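Local coordinates for putative diflavin flavoprotein A 3 (Synechocystis sp., PDB 6H0C) that probably passes electrons from NADH to oxygen, reducing it to water, this piece being the flavodiiron core with a metallo-hydrolase-like and a flavodoxin-like part, at residues Y78-H83 against T103-N108; D72-D77 against A99-I104; I280-V285 against A391-A396. All blocks are in the same frame, centred on the assembly; numbering follows the deposited sequence.

Contact 1 (Y78-H83 against T103-N108); sequences YVILGH and TIICSN
Three backbone hydrogen bonds zip Val79 and Leu81 to Thr103 and Ile105 in the parallel strand pair of a beta-alpha-beta unit, in which helix 86-98 links strand 78-80 to strand 103-106 in the metallo-hydrolase-like part. Val79 uses both of its backbone groups: its N donates to Thr103 O at 3.0 Å, and its O receives Ile105 N at 2.8 Å. Leu81 N then reaches Ile105 O, also at 2.8 Å. Weaker CA-H...O contacts from Tyr78, Ile80 and Ile104 fill the spaces between.

Side chains alternate across the sheet. On one face Ile105 packs on both Tyr78 and Ile80: its CG1 touches Tyr78 CD1 at 3.8 Å, and its CB lies 3.8 Å from CG1 of Ile80, which runs alongside and points the same way. With CG of Tyr78 anti to its carbonyl carbon (chi1 -61°), the ring also lies beside Thr103, whose CB is 4.0 Å from CD1. Branched aliphatic residues suit these places because they accept the extended backbone and fill the buried sheet surface. The other face carries Val79 and Ile104, packed beneath helix 86-98 on Leu92 and Leu96; there CD1 of Leu81, which also touches Leu92, meets CG2 of Ile104.

Past the strands the chain leads to His83, whose ND1 bonds Asp171 and whose NE2 bonds a citrate ion, probably from the crystallisation liquor. In relatives of this fold, the corresponding loop supplies metal ligands. Where the strands part, a water takes over from direct bonding: it donates to Leu81 O at 2.8 Å and accepts from Ser107 N at 2.9 Å.

Contact 2 (D72-D77 against A99-I104); sequences DLNSLD and APQATI
The carboxamide of Gln101 fits into the short 3-10 turn at residues 73-75, with the backbone carbonyl of Asn74 standing over one face: Asn74 O is 3.2 Å above the amide carbon CD. Gln101's own backbone N lies on the opposite face, because the side chain starts between the backbone N and the carbonyl carbon (chi1 78°) and bends again at the next bond. At the amino edge NE2 grips two carbonyls. Leu76 O accepts from NE2 at 2.7 Å, in the amide plane and on a lone pair; Leu73 O accepts from the same nitrogen at 2.9 Å but lies 30° out of that plane, on the side of Asn74 O. At the other edge OE1 takes a water at 2.6 Å, and the same water donates to Asn74 OD1, whose amide is turned 52° from that of Gln101. Asn74 is itself steadied by Asp72, whose OD1 accepts both its ND2 (2.9 Å) and its backbone N, the latter making an Asx turn.

Glutamine suits this place because one NH2 can bond two carbonyls at once, Leu76 O and Leu73 O, the latter also taking Leu76 N within the turn. Small residues flank it: Ala99 CB nestles 3.2 Å from Leu73 O and also meets Leu76 CD2, while Ala102 CB rests against Leu76 O. Farther on, Thr103 N donates to Asp77 O at 2.9 Å, starting the parallel ladder, and a second water joins Asp77 O to Thr103 OG1.

The contact joins the loop between helix 60-70 and strand 78-80 to the type I turn that follows helix 86-98. Leu73 packs against both of those helices, Leu76 covers Leu51 in strand 49-52, Asp77 OD2 bonds Ile49 N on that strand, and Asn125 ND2 binds Ala99 O and Ala102 O.

Contact 3 (I280-V285 against A391-A396); sequences ITKAGV and AGTDFA
Ala283 and Ala396 meet methyl to methyl, their CB atoms 3.4 Å apart, a tight fit that only small side chains could make so close to both backbones. Val285 presses on the same methyl with one branch: CG2 comes to 3.9 Å from Ala396 CB. Ile280 reaches the helix a turn earlier. Its CG1, anti to the carbonyl carbon (chi1 -66°), lies 3.4 Å from Gly392 O, and the glycine, having no side chain, lets Ile280 CA and Gly392 CA come within 4.6 Å. Lys282 starts between its backbone N and carbonyl carbon (chi1 81°), then runs extended, crossing Thr393 at about a right angle, with CE 3.4 Å from Thr393 OG1. Its NZ forms a salt bridge with Glu389 and donates to a water that also bonds Thr393 OG1; that hydroxyl is hydrogen-bonded to Gly279 O.

The polar groups lie on the outward side, while inward Ile280 and Phe395 both lie on Val258 and Ile311 of the central parallel sheet. Such packing of the end of helix 268-281 against the C-terminal helix 382-404, side by side over one face of a five-stranded sheet of order 2-1-3-4-5, is characteristic of the flavodoxin-like fold.

Contacts 2 and 1 are consecutive steps along one pair of segments: 72-77 runs directly into 78-83, and 99-104 overlaps 103-108, so the two share Thr103 and Ile104. Their centres are 13 Å apart, contact 2 at the entrance to neighbouring strands 78-80 and 103-106 and contact 1 along them, toward the loop bearing His83. Together they join the two strands of one beta-alpha-beta unit from their entrance onward. Contact 3 comes later in the chain, on the opposite side of its centre, about 36 Å from contact 1 and 47 Å from contact 2 between centres. It belongs to the flavodoxin-like part, so it samples the other part of the flavodiiron core, with no touch to contacts 1 and 2.

Contact 1 (Y78-H83 against T103-N108)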
loop_
_atom_site.group_PDB
_atom_site.type_symbol
_atom_site.label_atom_id
_atom_site.label_comp_id
_atom_site.label_asym_id
_atom_site.label_seq_id
_atom_site.Cartn_x
_atom_site.Cartn_y
_atom_site.Cartn_z
ATOM N N TYR A 78 19.871 13.309 -1.880
ATOM C CA TYR A 78 18.994 12.216 -2.293
ATOM C C TYR A 78 17.592 12.331 -1.750
ATOM O O TYR A 78 17.390 12.740 -0.599
ATOM C CB TYR A 78 19.568 10.865 -1.861
ATOM C CG TYR A 78 20.921 10.567 -2.460
ATOM C CD1 TYR A 78 21.049 10.230 -3.807
ATOM C CD2 TYR A 78 22.069 10.618 -1.678
ATOM C CE1 TYR A 78 22.284 9.960 -4.358
ATOM C CE2 TYR A 78 23.306 10.348 -2.221
ATOM C CZ TYR A 78 23.407 10.018 -3.560
ATOM O OH TYR A 78 24.641 9.744 -4.098
ATOM N N VAL A 79 16.626 11.956 -2.585
ATOM C CA VAL A 79 15.278 11.707 -2.101
ATOM C C VAL A 79 14.935 10.232 -2.338
ATOM O O VAL A 79 14.845 9.763 -3.479
ATOM C CB VAL A 79 14.243 12.638 -2.761
ATOM C CG1 VAL A 79 12.848 12.319 -2.231
ATOM C CG2 VAL A 79 14.587 14.083 -2.466
ATOM N N ILE A 80 14.771 9.501 -1.237
ATOM C CA ILE A 80 14.542 8.070 -1.292
ATOM C C ILE A 80 13.054 7.784 -1.109
ATOM O O ILE A 80 12.439 8.254 -0.143
ATOM C CB ILE A 80 15.376 7.339 -0.214
ATOM C CG1 ILE A 80 16.857 7.667 -0.386
ATOM C CG2 ILE A 80 15.163 5.836 -0.287
ATOM C CD1 ILE A 80 17.750 6.970 0.627
ATOM N N LEU A 81 12.470 7.036 -2.044
ATOM C CA LEU A 81 11.035 6.754 -1.997
ATOM C C LEU A 81 10.780 5.294 -1.651
ATOM O O LEU A 81 11.231 4.396 -2.372
ATOM C CB LEU A 81 10.365 7.092 -3.334
ATOM C CG LEU A 81 10.571 8.509 -3.844
ATOM C CD1 LEU A 81 10.012 8.668 -5.245
ATOM C CD2 LEU A 81 9.915 9.482 -2.887
ATOM N N GLY A 82 10.060 5.060 -0.553
ATOM C CA GLY A 82 9.676 3.710 -0.156
ATOM C C GLY A 82 8.487 3.198 -0.962
ATOM O O GLY A 82 8.229 1.991 -1.017
ATOM N N HIS A 83 7.758 4.130 -1.575
ATOM C CA HIS A 83 6.634 3.816 -2.455
ATOM C C HIS A 83 6.231 5.093 -3.170
ATOM O O HIS A 83 6.645 6.182 -2.768
ATOM C CB HIS A 83 5.450 3.229 -1.685
ATOM C CG HIS A 83 4.680 4.243 -0.899
ATOM N ND1 HIS A 83 5.116 4.731 0.314
ATOM C CD2 HIS A 83 3.501 4.862 -1.152
ATOM C CE1 HIS A 83 4.240 5.609 0.773
ATOM N NE2 HIS A 83 3.252 5.708 -0.099
ATOM N N THR A 103 19.032 13.650 -6.394
ATOM C CA THR A 103 18.720 12.472 -7.192
ATOM C C THR A 103 17.620 11.642 -6.533
ATOM O O THR A 103 17.631 11.429 -5.318
ATOM C CB THR A 103 19.953 11.598 -7.388
ATOM O OG1 THR A 103 20.936 12.342 -8.110
ATOM C CG2 THR A 103 19.600 10.352 -8.175
ATOM N N ILE A 104 16.665 11.181 -7.333
ATOM C CA ILE A 104 15.618 10.318 -6.812
ATOM C C ILE A 104 16.111 8.873 -6.713
ATOM O O ILE A 104 16.680 8.329 -7.659
ATOM C CB ILE A 104 14.355 10.369 -7.686
ATOM C CG1 ILE A 104 13.741 11.772 -7.647
ATOM C CG2 ILE A 104 13.348 9.313 -7.219
ATOM C CD1 ILE A 104 13.093 12.209 -8.954
ATOM N N ILE A 105 15.890 8.265 -5.553
ATOM C CA ILE A 105 16.246 6.873 -5.312
ATOM C C ILE A 105 14.981 6.039 -5.100
ATOM O O ILE A 105 14.182 6.337 -4.202
ATOM C CB ILE A 105 17.150 6.732 -4.069
ATOM C CG1 ILE A 105 18.390 7.614 -4.204
ATOM C CG2 ILE A 105 17.510 5.274 -3.837
ATOM C CD1 ILE A 105 19.244 7.278 -5.407
ATOM N N CYS A 106 14.794 4.997 -5.906
ATOM C CA CYS A 106 13.576 4.193 -5.797
ATOM C C CYS A 106 13.670 2.862 -6.545
ATOM O O CYS A 106 14.651 2.587 -7.226
ATOM C CB CYS A 106 12.375 4.996 -6.314
ATOM S SG CYS A 106 12.432 5.357 -8.091
ATOM N N SER A 107 12.637 2.039 -6.419
ATOM C CA SER A 107 12.612 0.756 -7.100
ATOM C C SER A 107 12.274 0.932 -8.575
ATOM O O SER A 107 11.886 2.016 -9.021
ATOM C CB SER A 107 11.597 -0.179 -6.450
ATOM O OG SER A 107 10.288 0.167 -6.868
ATOM N N ASN A 108 12.415 -0.143 -9.333
ATOM C CA ASN A 108 12.155 -0.069 -10.758
ATOM C C ASN A 108 10.682 0.181 -11.077
ATOM O O ASN A 108 10.372 1.029 -11.922
ATOM C CB ASN A 108 12.628 -1.337 -11.454
ATOM C CG ASN A 108 12.569 -1.214 -12.949
ATOM O OD1 ASN A 108 13.393 -0.529 -13.548
ATOM N ND2 ASN A 108 11.580 -1.854 -13.564
HETATM O O HOH W 1 10.570 2.705 -4.541
#

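Contact 2 (D72-D77 against A99-I104)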
loop_
_atom_site.group_PDB
_atom_site.type_symbol
_atom_site.label_atom_id
_atom_site.label_comp_id
_atom_site.label_asym_id
_atom_site.label_seq_id
_atom_site.Cartn_x
_atom_site.Cartn_y
_atom_site.Cartn_z
ATOM N N ASP A 72 19.012 23.502 4.316
ATOM C CA ASP A 72 19.139 24.104 2.996
ATOM C C ASP A 72 18.865 23.037 1.949
ATOM O O ASP A 72 19.684 22.139 1.746
ATOM C CB ASP A 72 20.534 24.701 2.800
ATOM C CG ASP A 72 20.674 25.460 1.493
ATOM O OD1 ASP A 72 19.964 25.150 0.512
ATOM O OD2 ASP A 72 21.509 26.384 1.448
ATOM N N LEU A 73 17.725 23.139 1.275
ATOM C CA LEU A 73 17.327 22.117 0.317
ATOM C C LEU A 73 18.321 22.003 -0.831
ATOM O O LEU A 73 18.334 21.007 -1.547
ATOM C CB LEU A 73 15.925 22.393 -0.232
ATOM C CG LEU A 73 14.769 21.985 0.680
ATOM C CD1 LEU A 73 15.028 20.613 1.271
ATOM C CD2 LEU A 73 14.594 23.009 1.769
ATOM N N ASN A 74 19.162 23.014 -1.002
ATOM C CA ASN A 74 20.193 22.949 -2.027
ATOM C C ASN A 74 21.263 21.934 -1.673
ATOM O O ASN A 74 22.038 21.532 -2.532
ATOM C CB ASN A 74 20.832 24.320 -2.244
ATOM C CG ASN A 74 19.882 25.300 -2.879
ATOM O OD1 ASN A 74 19.647 25.258 -4.085
ATOM N ND2 ASN A 74 19.318 26.187 -2.069
ATOM N N SER A 75 21.301 21.522 -0.407
ATOM C CA SER A 75 22.298 20.561 0.061
ATOM C C SER A 75 21.750 19.136 0.088
ATOM O O SER A 75 22.470 18.188 0.413
ATOM C CB SER A 75 22.797 20.945 1.451
ATOM O OG SER A 75 21.732 20.916 2.386
ATOM N N LEU A 76 20.474 18.991 -0.253
ATOM C CA LEU A 76 19.851 17.677 -0.327
ATOM C C LEU A 76 20.421 16.854 -1.483
ATOM O O LEU A 76 20.240 17.200 -2.647
ATOM C CB LEU A 76 18.338 17.817 -0.481
ATOM C CG LEU A 76 17.540 16.541 -0.248
ATOM C CD1 LEU A 76 17.783 16.020 1.168
ATOM C CD2 LEU A 76 16.071 16.826 -0.474
ATOM N N ASP A 77 21.102 15.759 -1.160
ATOM C CA ASP A 77 21.686 14.901 -2.185
ATOM C C ASP A 77 20.695 13.893 -2.753
ATOM O O ASP A 77 20.688 13.635 -3.964
ATOM C CB ASP A 77 22.896 14.148 -1.633
ATOM C CG ASP A 77 24.046 15.069 -1.294
ATOM O OD1 ASP A 77 24.636 15.642 -2.231
ATOM O OD2 ASP A 77 24.367 15.214 -0.095
ATOM N N ALA A 99 15.000 21.602 -4.664
ATOM C CA ALA A 99 16.227 20.823 -4.571
ATOM C C ALA A 99 16.532 20.184 -5.924
ATOM O O ALA A 99 16.544 18.961 -6.061
ATOM C CB ALA A 99 16.101 19.768 -3.481
ATOM N N PRO A 100 16.764 21.023 -6.942
ATOM C CA PRO A 100 16.952 20.538 -8.315
ATOM C C PRO A 100 18.175 19.634 -8.455
ATOM O O PRO A 100 18.247 18.844 -9.394
ATOM C CB PRO A 100 17.125 21.829 -9.120
ATOM C CG PRO A 100 17.632 22.822 -8.125
ATOM C CD PRO A 100 16.938 22.481 -6.841
ATOM N N GLN A 101 19.113 19.740 -7.521
ATOM C CA GLN A 101 20.344 18.966 -7.594
ATOM C C GLN A 101 20.182 17.553 -7.040
ATOM O O GLN A 101 21.074 16.722 -7.194
ATOM C CB GLN A 101 21.469 19.676 -6.839
ATOM C CG GLN A 101 21.386 19.524 -5.330
ATOM C CD GLN A 101 20.163 20.202 -4.743
ATOM O OE1 GLN A 101 19.778 21.289 -5.174
ATOM N NE2 GLN A 101 19.541 19.558 -3.762
ATOM N N ALA A 102 19.054 17.277 -6.393
ATOM C CA ALA A 102 18.877 15.981 -5.744
ATOM C C ALA A 102 18.624 14.863 -6.753
ATOM O O ALA A 102 18.079 15.094 -7.834
ATOM C CB ALA A 102 17.742 16.045 -4.737
ATOM N N THR A 103 19.032 13.650 -6.394
ATOM C CA THR A 103 18.720 12.472 -7.192
ATOM C C THR A 103 17.620 11.642 -6.533
ATOM O O THR A 103 17.631 11.429 -5.318
ATOM C CB THR A 103 19.953 11.598 -7.388
ATOM O OG1 THR A 103 20.936 12.342 -8.110
ATOM C CG2 THR A 103 19.600 10.352 -8.175
ATOM N N ILE A 104 16.665 11.181 -7.333
ATOM C CA ILE A 104 15.618 10.318 -6.812
ATOM C C ILE A 104 16.111 8.873 -6.713
ATOM O O ILE A 104 16.680 8.329 -7.659
ATOM C CB ILE A 104 14.355 10.369 -7.686
ATOM C CG1 ILE A 104 13.741 11.772 -7.647
ATOM C CG2 ILE A 104 13.348 9.313 -7.219
ATOM C CD1 ILE A 104 13.093 12.209 -8.954
HETATM O O HOH W 2 21.107 23.361 -5.885
HETATM O O HOH W 3 22.889 13.880 -6.184
#

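Contact 3 (I280-V285 against A391-A396)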
loop_
_atom_site.group_PDB
_atom_site.type_symbol
_atom_site.label_atom_id
_atom_site.label_comp_id
_atom_site.label_asym_id
_atom_site.label_seq_id
_atom_site.Cartn_x
_atom_site.Cartn_y
_atom_site.Cartn_z
ATOM N N ILE A 280 -14.242 -9.603 3.235
ATOM C CA ILE A 280 -13.981 -11.020 2.993
ATOM C C ILE A 280 -13.065 -11.610 4.062
ATOM O O ILE A 280 -13.387 -12.650 4.650
ATOM C CB ILE A 280 -13.350 -11.254 1.603
ATOM C CG1 ILE A 280 -14.343 -10.900 0.497
ATOM C CG2 ILE A 280 -12.913 -12.704 1.431
ATOM C CD1 ILE A 280 -13.743 -10.961 -0.905
ATOM N N THR A 281 -11.930 -10.958 4.315
ATOM C CA THR A 281 -10.941 -11.511 5.237
ATOM C C THR A 281 -11.445 -11.518 6.684
ATOM O O THR A 281 -11.113 -12.422 7.461
ATOM C CB THR A 281 -9.598 -10.742 5.187
ATOM O OG1 THR A 281 -9.810 -9.367 5.532
ATOM C CG2 THR A 281 -8.967 -10.839 3.802
ATOM N N LYS A 282 -12.249 -10.530 7.063
ATOM C CA LYS A 282 -12.733 -10.527 8.434
ATOM C C LYS A 282 -13.726 -11.674 8.622
ATOM O O LYS A 282 -14.000 -12.089 9.743
ATOM C CB LYS A 282 -13.360 -9.181 8.811
ATOM C CG LYS A 282 -14.787 -8.967 8.351
ATOM C CD LYS A 282 -15.295 -7.638 8.889
ATOM C CE LYS A 282 -16.732 -7.370 8.492
ATOM N NZ LYS A 282 -17.138 -5.983 8.862
ATOM N N ALA A 283 -14.243 -12.200 7.518
ATOM C CA ALA A 283 -15.212 -13.279 7.586
ATOM C C ALA A 283 -14.500 -14.625 7.505
ATOM O O ALA A 283 -15.131 -15.657 7.312
ATOM C CB ALA A 283 -16.258 -13.141 6.468
ATOM N N GLY A 284 -13.177 -14.610 7.638
ATOM C CA GLY A 284 -12.416 -15.850 7.693
ATOM C C GLY A 284 -12.123 -16.491 6.347
ATOM O O GLY A 284 -11.803 -17.677 6.271
ATOM N N VAL A 285 -12.230 -15.707 5.281
ATOM C CA VAL A 285 -11.869 -16.173 3.944
ATOM C C VAL A 285 -10.662 -15.367 3.460
ATOM O O VAL A 285 -10.620 -14.145 3.635
ATOM C CB VAL A 285 -13.058 -16.039 2.962
ATOM C CG1 VAL A 285 -12.629 -16.317 1.522
ATOM C CG2 VAL A 285 -14.187 -16.975 3.385
ATOM N N ALA A 391 -20.696 -6.212 1.518
ATOM C CA ALA A 391 -20.754 -7.041 0.313
ATOM C C ALA A 391 -19.674 -8.129 0.338
ATOM O O ALA A 391 -19.932 -9.284 -0.014
ATOM C CB ALA A 391 -20.612 -6.179 -0.937
ATOM N N GLY A 392 -18.468 -7.749 0.758
ATOM C CA GLY A 392 -17.383 -8.701 0.926
ATOM C C GLY A 392 -17.759 -9.784 1.922
ATOM O O GLY A 392 -17.532 -10.973 1.686
ATOM N N THR A 393 -18.345 -9.374 3.042
ATOM C CA THR A 393 -18.806 -10.333 4.033
ATOM C C THR A 393 -19.851 -11.265 3.431
ATOM O O THR A 393 -19.757 -12.474 3.602
ATOM C CB THR A 393 -19.388 -9.637 5.268
ATOM O OG1 THR A 393 -18.333 -8.961 5.962
ATOM C CG2 THR A 393 -20.032 -10.655 6.206
ATOM N N ASP A 394 -20.830 -10.709 2.719
ATOM C CA ASP A 394 -21.848 -11.523 2.041
ATOM C C ASP A 394 -21.226 -12.544 1.083
ATOM O O ASP A 394 -21.644 -13.702 1.039
ATOM C CB ASP A 394 -22.826 -10.634 1.266
ATOM C CG ASP A 394 -23.784 -9.884 2.171
ATOM O OD1 ASP A 394 -23.912 -10.262 3.356
ATOM O OD2 ASP A 394 -24.417 -8.918 1.690
ATOM N N PHE A 395 -20.237 -12.098 0.314
ATOM C CA PHE A 395 -19.511 -12.956 -0.617
ATOM C C PHE A 395 -18.871 -14.110 0.155
ATOM O O PHE A 395 -18.980 -15.273 -0.241
ATOM C CB PHE A 395 -18.450 -12.137 -1.375
ATOM C CG PHE A 395 -17.944 -12.782 -2.651
ATOM C CD1 PHE A 395 -16.889 -13.685 -2.625
ATOM C CD2 PHE A 395 -18.503 -12.459 -3.878
ATOM C CE1 PHE A 395 -16.415 -14.260 -3.797
ATOM C CE2 PHE A 395 -18.028 -13.027 -5.051
ATOM C CZ PHE A 395 -16.985 -13.927 -5.009
ATOM N N ALA A 396 -18.221 -13.782 1.268
ATOM C CA ALA A 396 -17.550 -14.786 2.096
ATOM C C ALA A 396 -18.515 -15.843 2.640
ATOM O O ALA A 396 -18.246 -17.045 2.553
ATOM C CB ALA A 396 -16.822 -14.116 3.238
HETATM O O HOH W 4 -19.118 -6.266 6.963
#